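Local atomic coordinates of pyridoxal kinase (Lactobacillus plantarum, PDB entry 3H74), a protein that probably transfers a phosphate group from ATP to pyridoxal and related vitamin B6 forms. Residues A135-P140 / H175-D180; A146-A151 / P164-Q169; C189-E194 / P230-L235. All coordinates share one frame; numbering follows the deposited sequence.

All three contacts belong to one alpha/beta domain of the ribokinase clan. Contact 1 joins strands 137-138 and 175-176 at the edge of the main mixed sheet. Contact 2, nested between its halves and centred about 11 Å from its centre, packs helix 142-149 on helix 159-167, the two helices of the connection between those strands; Gln167 OE1 probably accepts from Ala176 N. Contact 3 comes later in the sequence, its centre about 9 Å from that of contact 1, and sets helix 231-251 against strand 186-192 of the three-stranded sheet. A probable backbone bond, Ala190 to Ile178, ties contacts 1 and 3. Sheet edge, helical connection and small sheet thus form one continuous body.

Contact 1. Residues A135-P140 / H175-D180; sequences ADVILP and HAVITD
The backbone N of His175 donates to Asp136 O at 2.8 Å, the shortest polar link between 135-140 and 175-180. It opens a parallel ladder at the edge of the main sheet of this ribokinase-type alpha/beta fold, in which strand 175-176 is the outermost strand beside 137-138. Ile138 N then binds His175 O (3.0 Å, N-H...O 161°), and Val177 N binds Ile138 O. Ile138 thus brackets Ala176, donating to His175 and accepting from Val177, the pattern of a parallel bridge. Beyond the two bridged pairs one further backbone bond follows, Thr179 N to Pro140 O, where the chain turns a corner and heads into the three-stranded sheet.

On one face Val137 CG1 meets Val177 CG2 at 4.1 Å. Val137 CG1 is anti to its backbone N (chi1 176°), whereas the Val177 methyl it meets is anti to the carbonyl carbon. Leu139 lies alongside Val177, its CD2 against CB, while helix 213-226 covers this face through Leu225 and Ile221. On the other face Ile138 CG1 lies 3.8 Å from Ala176 CA; Leu166 of helix 159-167 packs on Ala176. The Asp136 carboxylate is engaged by Leu104 N (OD1) and by a salt bridge to Lys171 (OD2). At the far end Pro140 O also takes a CA-H...O contact from Ile178 CA at 3.2 Å.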
loop_
_atom_site.group_PDB
_atom_site.type_symbol
_atom_site.label_atom_id
_atom_site.label_comp_id
_atom_site.label_asym_id
_atom_site.label_seq_id
_atom_site.Cartn_x
_atom_site.Cartn_y
_atom_site.Cartn_z
ATOM N N ALA A 135 5.233 -8.048 8.934
ATOM C CA ALA A 135 3.938 -7.628 8.405
ATOM C C ALA A 135 2.950 -8.784 8.427
ATOM O O ALA A 135 3.325 -9.935 8.184
ATOM C CB ALA A 135 4.089 -7.117 6.985
ATOM N N ASP A 136 1.690 -8.480 8.723
ATOM C CA ASP A 136 0.621 -9.464 8.579
ATOM C C ASP A 136 0.233 -9.665 7.121
ATOM O O ASP A 136 -0.137 -10.766 6.711
ATOM C CB ASP A 136 -0.600 -9.025 9.384
ATOM C CG ASP A 136 -0.308 -8.938 10.858
ATOM O OD1 ASP A 136 -0.323 -7.828 11.420
ATOM O OD2 ASP A 136 -0.030 -9.995 11.469
ATOM N N VAL A 137 0.279 -8.585 6.349
ATOM C CA VAL A 137 -0.105 -8.611 4.946
ATOM C C VAL A 137 0.870 -7.733 4.181
ATOM O O VAL A 137 1.170 -6.620 4.617
ATOM C CB VAL A 137 -1.556 -8.084 4.741
ATOM C CG1 VAL A 137 -1.907 -8.027 3.262
ATOM C CG2 VAL A 137 -2.559 -8.977 5.462
ATOM N N ILE A 138 1.366 -8.232 3.052
ATOM C CA ILE A 138 2.109 -7.401 2.103
ATOM C C ILE A 138 1.360 -7.370 0.780
ATOM O O ILE A 138 0.675 -8.335 0.427
ATOM C CB ILE A 138 3.586 -7.850 1.917
ATOM C CG1 ILE A 138 3.690 -9.267 1.343
ATOM C CG2 ILE A 138 4.325 -7.764 3.234
ATOM C CD1 ILE A 138 5.055 -9.581 0.733
ATOM N N LEU A 139 1.509 -6.267 0.045
ATOM C CA LEU A 139 0.728 -6.010 -1.167
ATOM C C LEU A 139 1.596 -5.713 -2.395
ATOM O O LEU A 139 1.394 -4.700 -3.073
ATOM C CB LEU A 139 -0.237 -4.844 -0.912
ATOM C CG LEU A 139 -1.248 -5.036 0.221
ATOM C CD1 LEU A 139 -1.998 -3.732 0.504
ATOM C CD2 LEU A 139 -2.230 -6.168 -0.097
ATOM N N PRO A 140 2.559 -6.604 -2.712
ATOM C CA PRO A 140 3.387 -6.369 -3.885
ATOM C C PRO A 140 2.592 -6.482 -5.178
ATOM O O PRO A 140 1.634 -7.260 -5.261
ATOM C CB PRO A 140 4.399 -7.522 -3.819
ATOM C CG PRO A 140 3.654 -8.611 -3.109
ATOM C CD PRO A 140 2.916 -7.875 -2.041
ATOM N N HIS A 175 0.423 -13.092 5.238
ATOM C CA HIS A 175 -0.111 -13.281 3.894
ATOM C C HIS A 175 0.578 -12.413 2.868
ATOM O O HIS A 175 0.609 -11.181 3.008
ATOM C CB HIS A 175 -1.598 -12.932 3.869
ATOM C CG HIS A 175 -2.390 -13.636 4.912
ATOM N ND1 HIS A 175 -2.744 -14.962 4.796
ATOM C CD2 HIS A 175 -2.881 -13.214 6.100
ATOM C CE1 HIS A 175 -3.427 -15.325 5.868
ATOM N NE2 HIS A 175 -3.521 -14.284 6.676
ATOM N N ALA A 176 1.104 -13.045 1.824
ATOM C CA ALA A 176 1.582 -12.337 0.650
ATOM C C ALA A 176 0.430 -12.252 -0.355
ATOM O O ALA A 176 -0.161 -13.266 -0.731
ATOM C CB ALA A 176 2.772 -13.061 0.047
ATOM N N VAL A 177 0.095 -11.037 -0.768
ATOM C CA VAL A 177 -0.979 -10.819 -1.725
ATOM C C VAL A 177 -0.431 -10.059 -2.925
ATOM O O VAL A 177 -0.001 -8.910 -2.777
ATOM C CB VAL A 177 -2.133 -10.004 -1.086
ATOM C CG1 VAL A 177 -3.261 -9.806 -2.084
ATOM C CG2 VAL A 177 -2.637 -10.664 0.183
ATOM N N ILE A 178 -0.432 -10.677 -4.104
ATOM C CA ILE A 178 -0.026 -9.979 -5.325
ATOM C C ILE A 178 -1.250 -9.276 -5.907
ATOM O O ILE A 178 -2.288 -9.900 -6.071
ATOM C CB ILE A 178 0.638 -10.931 -6.355
ATOM C CG1 ILE A 178 1.896 -11.554 -5.749
ATOM C CG2 ILE A 178 0.977 -10.177 -7.638
ATOM C CD1 ILE A 178 2.553 -12.626 -6.618
ATOM N N THR A 179 -1.124 -7.985 -6.220
ATOM C CA THR A 179 -2.304 -7.120 -6.436
ATOM C C THR A 179 -2.729 -6.815 -7.885
ATOM O O THR A 179 -3.766 -6.183 -8.105
ATOM C CB THR A 179 -2.127 -5.769 -5.707
ATOM O OG1 THR A 179 -0.969 -5.111 -6.225
ATOM C CG2 THR A 179 -1.986 -5.979 -4.192
ATOM N N ASP A 180 -1.948 -7.265 -8.859
ATOM C CA ASP A 180 -2.179 -6.904 -10.265
ATOM C C ASP A 180 -2.293 -8.137 -11.152
ATOM O O ASP A 180 -1.962 -8.096 -12.345
ATOM C CB ASP A 180 -1.048 -5.997 -10.771
ATOM C CG ASP A 180 0.320 -6.676 -10.728
ATOM O OD1 ASP A 180 0.413 -7.805 -10.206
ATOM O OD2 ASP A 180 1.305 -6.082 -11.220
#

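Contact 2. Residues A146-A151 / P164-Q169; sequences ALLTGA and PALQAQ
Thr149 and Leu166 mark the closest backbone approach of 146-151 and 164-169, with their CA atoms 5.9 Å apart. The first segment holds the last turn of helix 142-149 and the two residues after it, Gly150 being the first to leave helical angles, with a positive phi. The second is the end of helix 159-167 and the residues that follow it. These two successive helices lie on the crossover between parallel strands 137-138 and 175-176.

The apolar part centres on Thr149 CG2. This methyl meets Leu166 CD2 at 3.7 Å, the two side chains crossing at about a right angle, and it also touches Leu166 N and Ala165 CB. With chi1 at 62°, OG1 sits between the backbone N and the carbonyl carbon and bonds back to Ala145 O, which turns the methyl, rather than the hydroxyl, to the other helix. Deeper in, Leu166 CD2 reaches Leu148 CB at 3.9 Å.

The polar part is a single side-chain amide. Gln169, extended beyond CG, sends NE2 to Leu148 O at 2.7 Å with a nearly straight N-H...O angle of 177°. The acceptor lies in the amide plane, whereas the donor stands 48° above the carbonyl plane. A water bridges the same NE2, weakly, to Thr149 O. Leu148 O also accepts from Arg129 NE of helix 122-131. The helix-end carbonyl is therefore gripped by an amide and a guanidinium, which probably offsets the partial negative charge there, while the methyl contacts supply the apolar half of the joint.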
loop_
_atom_site.group_PDB
_atom_site.type_symbol
_atom_site.label_atom_id
_atom_site.label_comp_id
_atom_site.label_asym_id
_atom_site.label_seq_id
_atom_site.Cartn_x
_atom_site.Cartn_y
_atom_site.Cartn_z
ATOM N N ALA A 146 8.611 -10.508 -7.635
ATOM C CA ALA A 146 9.848 -11.056 -8.191
ATOM C C ALA A 146 11.087 -10.435 -7.549
ATOM O O ALA A 146 12.039 -11.146 -7.201
ATOM C CB ALA A 146 9.877 -10.884 -9.700
ATOM N N LEU A 147 11.093 -9.113 -7.383
ATOM C CA LEU A 147 12.219 -8.452 -6.725
ATOM C C LEU A 147 12.439 -9.001 -5.315
ATOM O O LEU A 147 13.572 -9.271 -4.912
ATOM C CB LEU A 147 12.029 -6.938 -6.683
ATOM C CG LEU A 147 12.244 -6.223 -8.013
ATOM C CD1 LEU A 147 11.598 -4.850 -7.920
ATOM C CD2 LEU A 147 13.722 -6.109 -8.392
ATOM N N LEU A 148 11.356 -9.190 -4.570
ATOM C CA LEU A 148 11.464 -9.639 -3.182
ATOM C C LEU A 148 11.962 -11.077 -3.059
ATOM O O LEU A 148 12.719 -11.391 -2.137
ATOM C CB LEU A 148 10.140 -9.470 -2.435
ATOM C CG LEU A 148 9.719 -8.024 -2.171
ATOM C CD1 LEU A 148 8.279 -7.999 -1.684
ATOM C CD2 LEU A 148 10.634 -7.351 -1.169
ATOM N N THR A 149 11.555 -11.943 -3.979
ATOM C CA THR A 149 12.026 -13.337 -3.962
ATOM C C THR A 149 13.363 -13.544 -4.684
ATOM O O THR A 149 14.005 -14.585 -4.501
ATOM C CB THR A 149 11.008 -14.307 -4.577
ATOM O OG1 THR A 149 10.811 -13.972 -5.951
ATOM C CG2 THR A 149 9.681 -14.275 -3.828
ATOM N N GLY A 150 13.776 -12.583 -5.506
ATOM C CA GLY A 150 14.998 -12.715 -6.313
ATOM C C GLY A 150 14.802 -13.322 -7.696
ATOM O O GLY A 150 15.751 -13.402 -8.495
ATOM N N ALA A 151 13.584 -13.755 -7.998
ATOM C CA ALA A 151 13.293 -14.349 -9.299
ATOM C C ALA A 151 13.346 -13.285 -10.399
ATOM O O ALA A 151 12.928 -12.145 -10.175
ATOM C CB ALA A 151 11.938 -15.031 -9.272
ATOM N N PRO A 164 4.326 -19.126 -2.464
ATOM C CA PRO A 164 5.020 -19.786 -1.349
ATOM C C PRO A 164 6.413 -19.212 -1.047
ATOM O O PRO A 164 6.784 -19.094 0.126
ATOM C CB PRO A 164 5.121 -21.245 -1.814
ATOM C CG PRO A 164 3.995 -21.412 -2.747
ATOM C CD PRO A 164 3.912 -20.104 -3.487
ATOM N N ALA A 165 7.164 -18.851 -2.086
ATOM C CA ALA A 165 8.497 -18.273 -1.893
ATOM C C ALA A 165 8.419 -16.928 -1.159
ATOM O O ALA A 165 9.180 -16.685 -0.221
ATOM C CB ALA A 165 9.207 -18.118 -3.213
ATOM N N LEU A 166 7.477 -16.085 -1.578
ATOM C CA LEU A 166 7.224 -14.798 -0.928
ATOM C C LEU A 166 6.814 -14.979 0.528
ATOM O O LEU A 166 7.335 -14.313 1.415
ATOM C CB LEU A 166 6.102 -14.041 -1.649
ATOM C CG LEU A 166 6.280 -13.165 -2.894
ATOM C CD1 LEU A 166 4.926 -12.730 -3.450
ATOM C CD2 LEU A 166 7.135 -11.946 -2.566
ATOM N N GLN A 167 5.876 -15.885 0.778
ATOM C CA GLN A 167 5.280 -15.959 2.107
ATOM C C GLN A 167 6.226 -16.518 3.168
ATOM O O GLN A 167 6.094 -16.197 4.347
ATOM C CB GLN A 167 3.961 -16.721 2.068
ATOM C CG GLN A 167 3.041 -16.465 3.253
ATOM C CD GLN A 167 1.633 -16.733 2.879
ATOM O OE1 GLN A 167 1.047 -15.996 2.085
ATOM N NE2 GLN A 167 1.067 -17.803 3.429
ATOM N N ALA A 168 7.191 -17.327 2.749
ATOM C CA ALA A 168 8.159 -17.882 3.694
ATOM C C ALA A 168 9.119 -16.815 4.238
ATOM O O ALA A 168 9.769 -17.032 5.259
ATOM C CB ALA A 168 8.914 -19.038 3.070
ATOM N N GLN A 169 9.182 -15.666 3.556
ATOM C CA GLN A 169 9.930 -14.479 3.999
ATOM C C GLN A 169 9.125 -13.608 4.942
ATOM O O GLN A 169 9.506 -12.466 5.236
ATOM C CB GLN A 169 10.216 -13.580 2.823
ATOM C CG GLN A 169 11.263 -14.027 1.869
ATOM C CD GLN A 169 11.608 -12.910 0.917
ATOM O OE1 GLN A 169 11.498 -11.728 1.266
ATOM N NE2 GLN A 169 12.014 -13.264 -0.291
HETATM O O HOH W 1 13.943 -15.358 -1.426
#

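Contact 3. Residues C189-E194 / P230-L235; sequences CAWLDE and PLAPTL
Two torsions bring the aromatic and aliphatic groups together: Trp191 has chi1 75°, with CG between its backbone N and carbonyl carbon, and Leu235 holds CG anti to its carbonyl carbon. Helix 231-251 of this ribokinase-type fold here runs antiparallel to strand 186-192, the central strand of the three-stranded sheet. The short segments are 174° apart in direction, and their axes are 10.2 Å apart at closest approach, a gap bridged by the indole from the strand and by Leu231, Ala232 and Leu235 from the helix.

Leu235 CD1 makes a CH-pi contact over the six-membered ring of Trp191, 3.7 Å from its centroid and 20° off the normal. Leu231, one turn earlier, slides past the indole in the opposite direction and places CD2 by Trp191 CD1 at 3.6 Å. Ala232 CB approaches the benzo part of the ring obliquely, 3.8 Å from Trp191 CZ2. No hydrogen bond crosses; the side-chain contacts are van der Waals and CH-pi, extended by Val177 and Cys201, which both touch Trp191 and Leu235.

The helix starts right after Pro230, whose carbonyl O accepts both Thr234 N and Thr234 OG1, the hydroxyl at 2.8 Å. At the other end of the seam, Cys189 SG meets the second methyl of Leu235, CD2, at 4.3 Å.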
loop_
_atom_site.group_PDB
_atom_site.type_symbol
_atom_site.label_atom_id
_atom_site.label_comp_id
_atom_site.label_asym_id
_atom_site.label_seq_id
_atom_site.Cartn_x
_atom_site.Cartn_y
_atom_site.Cartn_z
ATOM N N CYS A 189 -6.366 -9.640 -7.002
ATOM C CA CYS A 189 -5.426 -10.106 -5.993
ATOM C C CYS A 189 -5.362 -11.621 -5.940
ATOM O O CYS A 189 -6.385 -12.307 -6.013
ATOM C CB CYS A 189 -5.849 -9.571 -4.622
ATOM S SG CYS A 189 -5.725 -7.774 -4.437
ATOM N N ALA A 190 -4.148 -12.133 -5.792
ATOM C CA ALA A 190 -3.940 -13.561 -5.584
ATOM C C ALA A 190 -3.185 -13.785 -4.295
ATOM O O ALA A 190 -2.274 -13.027 -3.964
ATOM C CB ALA A 190 -3.188 -14.168 -6.749
ATOM N N TRP A 191 -3.556 -14.839 -3.575
ATOM C CA TRP A 191 -2.937 -15.161 -2.294
ATOM C C TRP A 191 -3.146 -16.645 -1.985
ATOM O O TRP A 191 -3.945 -17.319 -2.648
ATOM C CB TRP A 191 -3.523 -14.282 -1.177
ATOM C CG TRP A 191 -4.892 -14.689 -0.743
ATOM C CD1 TRP A 191 -5.212 -15.372 0.391
ATOM C CD2 TRP A 191 -6.132 -14.443 -1.426
ATOM N NE1 TRP A 191 -6.563 -15.577 0.455
ATOM C CE2 TRP A 191 -7.154 -15.021 -0.647
ATOM C CE3 TRP A 191 -6.480 -13.794 -2.621
ATOM C CZ2 TRP A 191 -8.499 -14.966 -1.014
ATOM C CZ3 TRP A 191 -7.823 -13.749 -2.990
ATOM C CH2 TRP A 191 -8.814 -14.328 -2.186
ATOM N N LEU A 192 -2.437 -17.141 -0.975
ATOM C CA LEU A 192 -2.594 -18.528 -0.536
ATOM C C LEU A 192 -3.567 -18.606 0.626
ATOM O O LEU A 192 -3.440 -17.859 1.594
ATOM C CB LEU A 192 -1.247 -19.113 -0.109
ATOM C CG LEU A 192 -0.137 -19.253 -1.154
ATOM C CD1 LEU A 192 1.158 -19.666 -0.476
ATOM C CD2 LEU A 192 -0.505 -20.227 -2.267
ATOM N N ASP A 193 -4.517 -19.502 0.548
ATOM C CA ASP A 193 -5.372 -19.818 1.665
ATOM C C ASP A 193 -4.638 -20.684 2.677
ATOM O O ASP A 193 -3.523 -21.062 2.467
ATOM C CB ASP A 193 -6.732 -20.413 1.209
ATOM C CG ASP A 193 -6.639 -21.817 0.627
ATOM O OD1 ASP A 193 -5.662 -22.460 0.738
ATOM O OD2 ASP A 193 -7.614 -22.171 0.023
ATOM N N GLU A 194 -5.319 -20.978 3.773
ATOM C CA GLU A 194 -4.721 -21.759 4.833
ATOM C C GLU A 194 -4.243 -23.151 4.409
ATOM O O GLU A 194 -3.349 -23.688 4.997
ATOM C CB GLU A 194 -5.719 -21.902 5.931
ATOM C CG GLU A 194 -5.880 -20.716 6.702
ATOM C CD GLU A 194 -6.028 -21.076 8.169
ATOM O OE1 GLU A 194 -6.518 -22.163 8.439
ATOM O OE2 GLU A 194 -5.507 -20.339 9.020
ATOM N N PRO A 230 -12.243 -10.788 7.669
ATOM C CA PRO A 230 -11.286 -11.775 7.202
ATOM C C PRO A 230 -10.681 -11.376 5.853
ATOM O O PRO A 230 -11.252 -10.558 5.128
ATOM C CB PRO A 230 -12.130 -13.047 7.065
ATOM C CG PRO A 230 -13.306 -12.824 7.944
ATOM C CD PRO A 230 -13.589 -11.363 7.838
ATOM N N LEU A 231 -9.526 -11.947 5.541
ATOM C CA LEU A 231 -8.763 -11.582 4.346
ATOM C C LEU A 231 -9.528 -11.757 3.037
ATOM O O LEU A 231 -9.567 -10.835 2.225
ATOM C CB LEU A 231 -7.428 -12.340 4.299
ATOM C CG LEU A 231 -6.491 -11.986 3.140
ATOM C CD1 LEU A 231 -6.009 -10.535 3.205
ATOM C CD2 LEU A 231 -5.312 -12.955 3.098
ATOM N N ALA A 232 -10.134 -12.927 2.828
ATOM C CA ALA A 232 -10.799 -13.202 1.555
ATOM C C ALA A 232 -11.914 -12.194 1.236
ATOM O O ALA A 232 -11.893 -11.591 0.158
ATOM C CB ALA A 232 -11.301 -14.648 1.481
ATOM N N PRO A 233 -12.882 -11.989 2.156
ATOM C CA PRO A 233 -13.893 -10.961 1.864
ATOM C C PRO A 233 -13.346 -9.528 1.813
ATOM O O PRO A 233 -13.876 -8.699 1.069
ATOM C CB PRO A 233 -14.914 -11.128 2.999
ATOM C CG PRO A 233 -14.164 -11.770 4.103
ATOM C CD PRO A 233 -13.161 -12.669 3.438
ATOM N N THR A 234 -12.295 -9.245 2.583
ATOM C CA THR A 234 -11.605 -7.950 2.497
ATOM C C THR A 234 -11.087 -7.705 1.080
ATOM O O THR A 234 -11.298 -6.628 0.503
ATOM C CB THR A 234 -10.433 -7.864 3.499
ATOM O OG1 THR A 234 -10.954 -7.760 4.827
ATOM C CG2 THR A 234 -9.563 -6.643 3.216
ATOM N N LEU A 235 -10.398 -8.697 0.521
ATOM C CA LEU A 235 -9.824 -8.533 -0.809
ATOM C C LEU A 235 -10.906 -8.401 -1.869
ATOM O O LEU A 235 -10.777 -7.594 -2.785
ATOM C CB LEU A 235 -8.856 -9.669 -1.139
ATOM C CG LEU A 235 -7.622 -9.758 -0.242
ATOM C CD1 LEU A 235 -6.787 -10.970 -0.628
ATOM C CD2 LEU A 235 -6.780 -8.472 -0.295
#